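Local coordinates for protein CpuTA1 (Curtobacterium pusillum, PDB 5K3W) that belongs to the class IV aminotransferase family and carries pyridoxal-5'-phosphate in a pocket, at residues L6-R14 / P86-A96. Residues are numbered along the deposited sequence; the frame is centred on the assembly and turned at random.
Sequences LLTVTAPTR and PEPDAAVWREA
An antiparallel beta bridge, with T13 and P88 as its non-hydrogen-bonded pair, is flanked by the sheet strand 5-9 and the start of helix 90-108, and ties the N-terminal strand of this class IV aminotransferase chain to the helix packed over its six-stranded antiparallel sheet. Strand 6-9 and helix 90-96 run nearly antiparallel, their axes 10.0 Å apart at closest approach, and V9 fills the gap between them. V9, whose chi1 of 180° turns CG1 away from the backbone N, sets CG1 against V92 CG1, while CG2 lies over the six-membered ring of W93 in a CH-pi contact, 4.1 Å from the centroid; the small methyl of A96 lets the helix come close beside it. V134 of the next strand also touches V9, W93 and A96, continuing this apolar layer.

Beyond the strand, P12 O becomes the polar hub. D89 N donates to P12 O at 2.9 Å, tilted from the carbonyl plane, and W93 NE1 donates to the same P12 O at 2.8 Å in that plane, on a lone pair. Tryptophan suits the place because its indole N-H satisfies a carbonyl while its benzo ring packs on V9 and on P12 CB. D89 itself is the helix N-cap, its OD1 accepting a weak bond from A91 N.

The D89 N bond lies on one side of the T13/P88 pair; on the other, R14 N donates almost straight to E87 O at 2.7 Å. A water between R14 O and E87 N adds a third, indirect link. T13 CB meets P86 CB where the two side chains cross obliquely. The extended R14 chain carries its guanidinium past P88 O, which sits over one face, to E87, whose own extended chain brings OE1 to the guanidinium edge: R14 NH1 to E87 OE1 is a 2.8 Å salt bridge, the two planes 54° apart.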
loop_
_atom_site.group_PDB
_atom_site.type_symbol
_atom_site.label_atom_id
_atom_site.label_comp_id
_atom_site.label_asym_id
_atom_site.label_seq_id
_atom_site.Cartn_x
_atom_site.Cartn_y
_atom_site.Cartn_z
ATOM N N LEU A 6 -16.633 -15.862 6.382
ATOM C CA LEU A 6 -16.513 -14.442 6.097
ATOM C C LEU A 6 -17.648 -13.698 6.790
ATOM O O LEU A 6 -18.810 -14.114 6.711
ATOM C CB LEU A 6 -16.552 -14.154 4.577
ATOM C CG LEU A 6 -16.570 -12.644 4.228
ATOM C CD1 LEU A 6 -15.287 -11.931 4.657
ATOM C CD2 LEU A 6 -16.839 -12.400 2.773
ATOM N N LEU A 7 -17.311 -12.592 7.447
ATOM C CA LEU A 7 -18.290 -11.706 8.058
ATOM C C LEU A 7 -18.102 -10.315 7.485
ATOM O O LEU A 7 -16.989 -9.776 7.504
ATOM C CB LEU A 7 -18.146 -11.674 9.581
ATOM C CG LEU A 7 -18.498 -12.969 10.324
ATOM C CD1 LEU A 7 -17.618 -13.124 11.530
ATOM C CD2 LEU A 7 -19.960 -12.983 10.745
ATOM N N THR A 8 -19.176 -9.758 6.940
ATOM C CA THR A 8 -19.208 -8.353 6.578
ATOM C C THR A 8 -19.476 -7.546 7.833
ATOM O O THR A 8 -20.474 -7.784 8.516
ATOM C CB THR A 8 -20.301 -8.094 5.555
ATOM O OG1 THR A 8 -20.091 -8.932 4.424
ATOM C CG2 THR A 8 -20.285 -6.637 5.115
ATOM N N VAL A 9 -18.594 -6.606 8.150
ATOM C CA VAL A 9 -18.805 -5.720 9.285
ATOM C C VAL A 9 -19.542 -4.484 8.774
ATOM O O VAL A 9 -18.973 -3.655 8.056
ATOM C CB VAL A 9 -17.482 -5.355 9.964
ATOM C CG1 VAL A 9 -17.739 -4.419 11.148
ATOM C CG2 VAL A 9 -16.750 -6.630 10.418
ATOM N N THR A 10 -20.821 -4.370 9.118
ATOM C CA THR A 10 -21.614 -3.243 8.639
ATOM C C THR A 10 -21.565 -2.035 9.565
ATOM O O THR A 10 -22.098 -0.983 9.213
ATOM C CB THR A 10 -23.070 -3.655 8.449
ATOM O OG1 THR A 10 -23.598 -4.085 9.713
ATOM C CG2 THR A 10 -23.171 -4.788 7.444
ATOM N N ALA A 11 -20.964 -2.154 10.746
ATOM C CA ALA A 11 -20.793 -1.023 11.658
ATOM C C ALA A 11 -19.352 -1.012 12.145
ATOM O O ALA A 11 -19.076 -1.181 13.333
ATOM C CB ALA A 11 -21.778 -1.093 12.827
ATOM N N PRO A 12 -18.397 -0.837 11.234
ATOM C CA PRO A 12 -16.990 -1.009 11.630
ATOM C C PRO A 12 -16.460 0.093 12.532
ATOM O O PRO A 12 -15.515 -0.162 13.290
ATOM C CB PRO A 12 -16.246 -1.042 10.285
ATOM C CG PRO A 12 -17.171 -0.350 9.309
ATOM C CD PRO A 12 -18.570 -0.596 9.788
ATOM N N THR A 13 -17.024 1.305 12.476
ATOM C CA THR A 13 -16.412 2.467 13.109
ATOM C C THR A 13 -17.450 3.294 13.858
ATOM O O THR A 13 -18.624 3.323 13.498
ATOM C CB THR A 13 -15.679 3.345 12.070
ATOM O OG1 THR A 13 -16.567 3.669 10.996
ATOM C CG2 THR A 13 -14.470 2.608 11.505
ATOM N N ARG A 14 -16.996 3.953 14.930
ATOM C CA ARG A 14 -17.766 4.912 15.710
ATOM C C ARG A 14 -17.872 6.238 14.966
ATOM O O ARG A 14 -16.932 6.650 14.280
ATOM C CB ARG A 14 -17.111 5.154 17.066
ATOM C CG ARG A 14 -17.150 3.956 17.973
ATOM C CD ARG A 14 -16.304 4.167 19.212
ATOM N NE ARG A 14 -15.967 2.875 19.798
ATOM C CZ ARG A 14 -14.922 2.661 20.590
ATOM N NH1 ARG A 14 -14.115 3.668 20.898
ATOM N NH2 ARG A 14 -14.680 1.440 21.068
ATOM N N PRO A 86 -11.865 6.712 11.198
ATOM C CA PRO A 86 -12.650 6.769 12.434
ATOM C C PRO A 86 -12.305 5.601 13.342
ATOM O O PRO A 86 -11.776 4.570 12.920
ATOM C CB PRO A 86 -14.102 6.686 11.951
ATOM C CG PRO A 86 -14.040 6.933 10.457
ATOM C CD PRO A 86 -12.702 6.445 10.018
ATOM N N GLU A 87 -12.631 5.773 14.602
ATOM C CA GLU A 87 -12.362 4.778 15.627
ATOM C C GLU A 87 -13.104 3.472 15.345
ATOM O O GLU A 87 -14.344 3.473 15.309
ATOM C CB GLU A 87 -12.802 5.369 16.958
ATOM C CG GLU A 87 -12.328 4.680 18.204
ATOM C CD GLU A 87 -12.457 5.592 19.422
ATOM O OE1 GLU A 87 -11.868 5.270 20.475
ATOM O OE2 GLU A 87 -13.142 6.636 19.322
ATOM N N PRO A 88 -12.410 2.345 15.156
ATOM C CA PRO A 88 -13.127 1.068 15.029
ATOM C C PRO A 88 -13.910 0.759 16.299
ATOM O O PRO A 88 -13.423 0.943 17.416
ATOM C CB PRO A 88 -12.008 0.043 14.776
ATOM C CG PRO A 88 -10.763 0.693 15.225
ATOM C CD PRO A 88 -10.949 2.171 15.080
ATOM N N ASP A 89 -15.148 0.314 16.115
ATOM C CA ASP A 89 -16.017 -0.073 17.229
ATOM C C ASP A 89 -15.508 -1.387 17.809
ATOM O O ASP A 89 -15.830 -2.468 17.307
ATOM C CB ASP A 89 -17.457 -0.201 16.740
ATOM C CG ASP A 89 -18.470 -0.258 17.874
ATOM O OD1 ASP A 89 -18.155 -0.790 18.965
ATOM O OD2 ASP A 89 -19.600 0.232 17.657
ATOM N N ALA A 90 -14.699 -1.300 18.871
ATOM C CA ALA A 90 -13.996 -2.481 19.366
ATOM C C ALA A 90 -14.959 -3.609 19.716
ATOM O O ALA A 90 -14.628 -4.786 19.539
ATOM C CB ALA A 90 -13.132 -2.113 20.579
ATOM N N ALA A 91 -16.158 -3.268 20.198
ATOM C CA ALA A 91 -17.116 -4.281 20.627
ATOM C C ALA A 91 -17.757 -4.995 19.447
ATOM O O ALA A 91 -18.180 -6.147 19.582
ATOM C CB ALA A 91 -18.194 -3.646 21.506
ATOM N N VAL A 92 -17.876 -4.325 18.302
ATOM C CA VAL A 92 -18.356 -4.996 17.099
ATOM C C VAL A 92 -17.282 -5.932 16.557
ATOM O O VAL A 92 -17.552 -7.094 16.230
ATOM C CB VAL A 92 -18.784 -3.967 16.040
ATOM C CG1 VAL A 92 -19.162 -4.675 14.747
ATOM C CG2 VAL A 92 -19.942 -3.132 16.554
ATOM N N TRP A 93 -16.044 -5.439 16.459
ATOM C CA TRP A 93 -14.971 -6.263 15.921
ATOM C C TRP A 93 -14.706 -7.484 16.806
ATOM O O TRP A 93 -14.525 -8.604 16.301
ATOM C CB TRP A 93 -13.712 -5.415 15.751
ATOM C CG TRP A 93 -13.794 -4.480 14.593
ATOM C CD1 TRP A 93 -14.121 -3.152 14.630
ATOM C CD2 TRP A 93 -13.548 -4.798 13.212
ATOM N NE1 TRP A 93 -14.094 -2.626 13.359
ATOM C CE2 TRP A 93 -13.741 -3.612 12.471
ATOM C CE3 TRP A 93 -13.171 -5.969 12.535
ATOM C CZ2 TRP A 93 -13.574 -3.561 11.078
ATOM C CZ3 TRP A 93 -13.003 -5.923 11.151
ATOM C CH2 TRP A 93 -13.209 -4.726 10.435
ATOM N N ARG A 94 -14.696 -7.292 18.129
ATOM C CA ARG A 94 -14.539 -8.429 19.032
ATOM C C ARG A 94 -15.632 -9.462 18.787
ATOM O O ARG A 94 -15.359 -10.648 18.571
ATOM C CB ARG A 94 -14.558 -7.951 20.483
ATOM C CG ARG A 94 -14.449 -9.077 21.492
ATOM C CD ARG A 94 -14.544 -8.580 22.929
ATOM N NE ARG A 94 -13.581 -7.520 23.223
ATOM C CZ ARG A 94 -13.906 -6.263 23.541
ATOM N NH1 ARG A 94 -15.179 -5.890 23.625
ATOM N NH2 ARG A 94 -12.952 -5.379 23.791
ATOM N N GLU A 95 -16.886 -9.014 18.796
ATOM C CA GLU A 95 -17.995 -9.925 18.562
ATOM C C GLU A 95 -17.873 -10.583 17.196
ATOM O O GLU A 95 -18.137 -11.785 17.053
ATOM C CB GLU A 95 -19.322 -9.172 18.705
ATOM C CG GLU A 95 -19.769 -8.990 20.163
ATOM C CD GLU A 95 -20.415 -10.253 20.750
ATOM O OE1 GLU A 95 -21.438 -10.698 20.195
ATOM O OE2 GLU A 95 -19.900 -10.814 21.746
ATOM N N ALA A 96 -17.452 -9.812 16.184
ATOM C CA ALA A 96 -17.338 -10.355 14.836
ATOM C C ALA A 96 -16.308 -11.474 14.776
ATOM O O ALA A 96 -16.543 -12.502 14.137
ATOM C CB ALA A 96 -16.983 -9.253 13.836
HETATM O O HOH W 1 -14.368 7.968 15.320
#